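Local atomic coordinates of MtN3/saliva family (Thermodesulfovibrio yellowstonii, PDB entry 4RNG), a protein that belongs to the SemiSWEET family of small membrane transporters and probably carries sugars across the membrane. Residues Ser21-Gln26 with Ala42-Met47. Numbering follows the deposited sequence.
Sequences SALIPQ and AMFIFM. With SO4 (sulfate ion), chain K.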
# COMPACT_ATOMS: atom_id res chain seq x y z
N SER C 21 6.52 -6.72 0.75
CA SER C 21 7.90 -6.66 0.32
C SER C 21 8.10 -5.52 -0.66
O SER C 21 9.22 -5.09 -0.90
CB SER C 21 8.34 -7.99 -0.28
OG SER C 21 8.87 -7.80 -1.58
N ALA C 22 7.00 -5.02 -1.24
CA ALA C 22 7.07 -3.90 -2.17
C ALA C 22 7.64 -2.66 -1.51
O ALA C 22 8.22 -1.81 -2.17
CB ALA C 22 5.67 -3.60 -2.76
N LEU C 23 7.45 -2.56 -0.20
CA LEU C 23 7.92 -1.44 0.61
C LEU C 23 9.41 -1.44 0.81
O LEU C 23 10.02 -0.40 1.06
CB LEU C 23 7.21 -1.46 1.96
CG LEU C 23 5.72 -1.13 1.82
CD1 LEU C 23 4.90 -1.60 3.02
CD2 LEU C 23 5.61 0.35 1.64
N ILE C 24 10.01 -2.62 0.72
CA ILE C 24 11.45 -2.75 0.93
C ILE C 24 12.27 -1.88 -0.06
O ILE C 24 13.12 -1.11 0.39
CB ILE C 24 11.88 -4.24 0.86
CG1 ILE C 24 11.33 -5.01 2.06
CG2 ILE C 24 13.39 -4.36 0.82
CD1 ILE C 24 11.47 -6.53 1.98
N PRO C 25 11.99 -1.95 -1.39
CA PRO C 25 12.76 -1.08 -2.29
C PRO C 25 12.66 0.42 -2.01
O PRO C 25 13.63 1.13 -2.28
CB PRO C 25 12.13 -1.37 -3.67
CG PRO C 25 11.67 -2.76 -3.55
CD PRO C 25 11.20 -2.94 -2.15
N GLN C 26 11.51 0.89 -1.51
CA GLN C 26 11.37 2.31 -1.23
C GLN C 26 12.21 2.65 -0.01
O GLN C 26 12.90 3.67 0.03
CB GLN C 26 9.90 2.70 -1.01
CG GLN C 26 9.69 4.19 -0.84
CD GLN C 26 10.05 5.00 -2.09
OE1 GLN C 26 9.26 5.07 -3.03
NE2 GLN C 26 11.24 5.60 -2.10
N ALA C 42 2.43 12.31 3.44
CA ALA C 42 0.99 12.16 3.66
C ALA C 42 0.54 10.77 3.31
O ALA C 42 -0.19 10.13 4.07
CB ALA C 42 0.20 13.19 2.85
N MET C 43 0.99 10.29 2.15
CA MET C 43 0.64 8.96 1.68
C MET C 43 0.97 7.91 2.73
O MET C 43 0.15 7.02 3.00
CB MET C 43 1.36 8.64 0.36
CG MET C 43 1.22 7.17 -0.02
SD MET C 43 2.13 6.65 -1.46
CE MET C 43 2.09 4.87 -1.23
N PHE C 44 2.16 7.98 3.31
CA PHE C 44 2.54 6.93 4.25
C PHE C 44 1.88 7.13 5.61
O PHE C 44 1.55 6.14 6.28
CB PHE C 44 4.05 6.86 4.39
CG PHE C 44 4.71 6.17 3.23
CD1 PHE C 44 4.66 4.80 3.10
CD2 PHE C 44 5.35 6.91 2.24
CE1 PHE C 44 5.24 4.17 2.03
CE2 PHE C 44 5.94 6.28 1.16
CZ PHE C 44 5.88 4.91 1.05
N ILE C 45 1.63 8.38 5.99
CA ILE C 45 0.91 8.63 7.23
C ILE C 45 -0.44 7.95 7.20
O ILE C 45 -0.78 7.16 8.07
CB ILE C 45 0.67 10.13 7.45
CG1 ILE C 45 1.95 10.87 7.79
CG2 ILE C 45 -0.29 10.34 8.60
CD1 ILE C 45 1.70 12.38 7.95
N PHE C 46 -1.22 8.27 6.18
CA PHE C 46 -2.55 7.72 6.05
C PHE C 46 -2.54 6.23 5.69
O PHE C 46 -3.46 5.52 6.05
CB PHE C 46 -3.33 8.56 5.04
CG PHE C 46 -3.73 9.90 5.60
CD1 PHE C 46 -4.75 10.00 6.52
CD2 PHE C 46 -3.07 11.05 5.21
CE1 PHE C 46 -5.11 11.23 7.05
CE2 PHE C 46 -3.43 12.28 5.73
CZ PHE C 46 -4.45 12.36 6.65
N MET C 47 -1.52 5.78 4.96
CA MET C 47 -1.40 4.36 4.66
C MET C 47 -1.33 3.59 5.99
O MET C 47 -2.04 2.60 6.18
CB MET C 47 -0.15 4.04 3.83
CG MET C 47 -0.38 3.92 2.33
SD MET C 47 -1.82 2.93 1.88
CE MET C 47 -1.32 1.31 2.41
S SO4 K . 4.22 15.59 1.88
O1 SO4 K . 5.36 14.68 1.80
O2 SO4 K . 4.71 16.95 1.64
O3 SO4 K . 3.62 15.52 3.20
O4 SO4 K . 3.21 15.20 0.89
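Leu-23 and Phe-44 form a small, buried, apolar side-chain contact between the first two predicted transmembrane spans, close to the centre of the chain, with no hydrogen bond crossing it. The backbones stay well apart: Leu-23 CA and Phe-44 CA, the closest such pair, are 10.6 Å apart, and only 94 Å² of surface is buried. The side chains therefore bridge the gap, sliding past each other in opposite directions. Phe-44 has CG anti to its carbonyl carbon (chi1 -77°), and the ring reaches across from helix 41-60. Leu-23 CD2 meets the edge of the Phe-44 ring, in its plane, 3.9 Å from Phe-44 CE1. One turn further along, Gln-26 CG approaches the same ring obliquely and more loosely, 4.3 Å from Phe-44 CZ. The wide spacing is consistent with the three-helix bundle of a SemiSWEET protomer, in which helix 64-87 packs between the first and second spans; its Ile-80 touches both Leu-23 and Phe-44. The first span is interrupted near Ala-22, three residues before Pro-25, a proline followed by glutamine as in the PQ-loop motif that names the family. Beyond its CG, Gln-26 turns to the second subunit, where OE1 accepts a hydrogen bond from N of Ser-40 and NE2 donates one to O of Asp-38; both ends of the buried amide are thus satisfied across the dimer interface. At the start of helix 41-60, Ala-42 N makes a weak, bent hydrogen bond (3.4 Å, 134°) to O3 of a sulfate, probably from the crystallisation liquor, also held by Leu-41 N of the same chain and Lys-29 NZ of the second subunit.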